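Local structure of farnesyl pyrophosphate synthetase (Staphylococcus aureus, 5H9D) at residues A[159-164]-A[205-210]. The protein probably makes heptaprenyl diphosphate by magnesium-dependent head-to-tail addition of isopentenyl units to an allylic diphosphate. Residues are numbered along the deposited sequence; the frame is centred on the assembly and turned at random.
Sequences INYLRR and FQIIDD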
# COMPACT_ATOMS: atom_id res chain seq x y z
N ILE A 159 16.75 17.33 -4.62
CA ILE A 159 15.38 17.82 -4.57
C ILE A 159 14.47 16.67 -5.00
O ILE A 159 13.31 16.56 -4.58
CB ILE A 159 15.22 19.06 -5.51
CG1 ILE A 159 14.26 20.09 -4.89
CG2 ILE A 159 14.74 18.63 -6.88
CD1 ILE A 159 12.84 19.69 -4.91
N ASN A 160 15.01 15.79 -5.83
CA ASN A 160 14.23 14.67 -6.34
C ASN A 160 14.25 13.44 -5.39
O ASN A 160 13.34 12.60 -5.43
CB ASN A 160 14.76 14.31 -7.74
CG ASN A 160 13.91 13.28 -8.44
OD1 ASN A 160 12.75 13.55 -8.83
ND2 ASN A 160 14.47 12.08 -8.62
N TYR A 161 15.28 13.33 -4.56
CA TYR A 161 15.35 12.22 -3.61
C TYR A 161 14.35 12.51 -2.51
O TYR A 161 13.72 11.61 -2.00
CB TYR A 161 16.78 12.06 -3.04
CG TYR A 161 16.82 11.45 -1.67
CD1 TYR A 161 16.52 12.22 -0.53
CD2 TYR A 161 17.04 10.08 -1.49
CE1 TYR A 161 16.43 11.67 0.72
CE2 TYR A 161 16.95 9.50 -0.22
CZ TYR A 161 16.63 10.31 0.88
OH TYR A 161 16.44 9.78 2.14
N LEU A 162 14.21 13.79 -2.15
CA LEU A 162 13.27 14.22 -1.10
C LEU A 162 11.81 13.98 -1.50
O LEU A 162 10.96 13.59 -0.68
CB LEU A 162 13.45 15.71 -0.82
CG LEU A 162 14.75 16.11 -0.14
CD1 LEU A 162 14.65 17.57 0.17
CD2 LEU A 162 15.01 15.31 1.14
N ARG A 163 11.52 14.23 -2.77
CA ARG A 163 10.19 14.07 -3.31
C ARG A 163 9.85 12.57 -3.27
O ARG A 163 8.69 12.17 -3.11
CB ARG A 163 10.19 14.65 -4.74
CG ARG A 163 8.84 14.79 -5.43
CD ARG A 163 8.85 16.01 -6.36
NE ARG A 163 10.09 16.10 -7.12
CZ ARG A 163 10.49 17.21 -7.76
NH1 ARG A 163 9.74 18.30 -7.73
NH2 ARG A 163 11.66 17.22 -8.40
N ARG A 164 10.91 11.75 -3.36
CA ARG A 164 10.80 10.30 -3.36
C ARG A 164 10.58 9.73 -1.97
O ARG A 164 9.91 8.71 -1.83
CB ARG A 164 12.06 9.66 -3.98
CG ARG A 164 11.95 8.16 -4.36
CD ARG A 164 13.09 7.69 -5.32
NE ARG A 164 14.34 7.45 -4.60
CZ ARG A 164 15.54 7.89 -4.99
NH1 ARG A 164 15.68 8.58 -6.11
NH2 ARG A 164 16.61 7.66 -4.23
N PHE A 205 12.29 10.45 9.54
CA PHE A 205 12.20 9.02 9.72
C PHE A 205 13.02 8.30 8.65
O PHE A 205 13.99 7.61 8.96
CB PHE A 205 10.72 8.62 9.62
CG PHE A 205 10.44 7.17 9.97
CD1 PHE A 205 10.81 6.65 11.20
CD2 PHE A 205 9.75 6.35 9.09
CE1 PHE A 205 10.50 5.33 11.53
CE2 PHE A 205 9.43 5.05 9.42
CZ PHE A 205 9.80 4.54 10.63
N GLN A 206 12.60 8.48 7.40
CA GLN A 206 13.25 7.87 6.24
C GLN A 206 14.72 8.24 6.08
O GLN A 206 15.54 7.40 5.74
CB GLN A 206 12.49 8.23 4.95
CG GLN A 206 12.96 7.47 3.70
CD GLN A 206 12.90 5.94 3.90
OE1 GLN A 206 11.82 5.36 4.05
NE2 GLN A 206 14.08 5.29 3.91
N ILE A 207 15.05 9.50 6.31
CA ILE A 207 16.43 9.89 6.16
C ILE A 207 17.28 9.07 7.12
O ILE A 207 18.39 8.65 6.81
CB ILE A 207 16.64 11.39 6.39
CG1 ILE A 207 15.94 12.18 5.28
CG2 ILE A 207 18.12 11.70 6.41
CD1 ILE A 207 16.07 13.67 5.36
N ILE A 208 16.72 8.79 8.29
CA ILE A 208 17.45 8.00 9.27
C ILE A 208 17.66 6.58 8.77
O ILE A 208 18.77 6.06 8.89
CB ILE A 208 16.76 8.05 10.64
CG1 ILE A 208 17.19 9.34 11.34
CG2 ILE A 208 17.11 6.83 11.49
CD1 ILE A 208 16.17 9.88 12.31
N ASP A 209 16.63 5.94 8.23
CA ASP A 209 16.79 4.59 7.67
C ASP A 209 18.01 4.55 6.71
O ASP A 209 18.87 3.69 6.82
CB ASP A 209 15.57 4.19 6.83
CG ASP A 209 14.45 3.60 7.65
OD1 ASP A 209 14.02 4.22 8.65
OD2 ASP A 209 13.99 2.50 7.27
N ASP A 210 18.06 5.50 5.78
CA ASP A 210 19.12 5.54 4.79
C ASP A 210 20.47 5.72 5.38
O ASP A 210 21.45 5.23 4.86
CB ASP A 210 18.85 6.64 3.75
CG ASP A 210 17.57 6.41 2.98
OD1 ASP A 210 17.03 5.26 3.02
OD2 ASP A 210 17.12 7.37 2.33
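Tyr161 and Asp210 join the two helical segments through one side-chain hydrogen bond. Tyr161 OH donates to Asp210 OD2 at 2.5 Å. The acceptor lies near the ring plane, beyond the hydroxyl edge, and is met nearly along its C-O axis. Ring and carboxylate planes are turned 69° apart. With CG roughly anti to the backbone N (chi1 153°), the tyrosine ring spans the distance between the segments. The axes of segments 159-164 and 205-210 approach to 11.5 Å and run at 111° to each other.

A weaker polar link supports the carboxylate. Gln206, one turn earlier on the same helix, gives a weak, bent hydrogen bond from NE2 to Asp210 OD1 at 3.1 Å. Gln206 OE1 is hydrogen-bonded to Thr169 OG1, further along the tyrosine's helix. Both carboxylate oxygens therefore have a partner, that of OD1 being weak. Asp209 and Asp210 open what appears to be the second aspartate-rich motif of this family, which in relatives holds the allylic diphosphate through magnesium ions. Tyr161 would then be a second-shell residue that positions Asp210.

Van der Waals packing is slight: Ile207 CG1 lies 4.0 Å from the hydroxyl oxygen, Tyr161 OH. Leu162 CD2 borders the ring edge from within the tyrosine's own segment.

The contact is buried between helix 158-183 and helix 188-215. Helix 236-243 packs on Tyr161, Ile207 and Asp210, and helix 276-296 packs on Ile207.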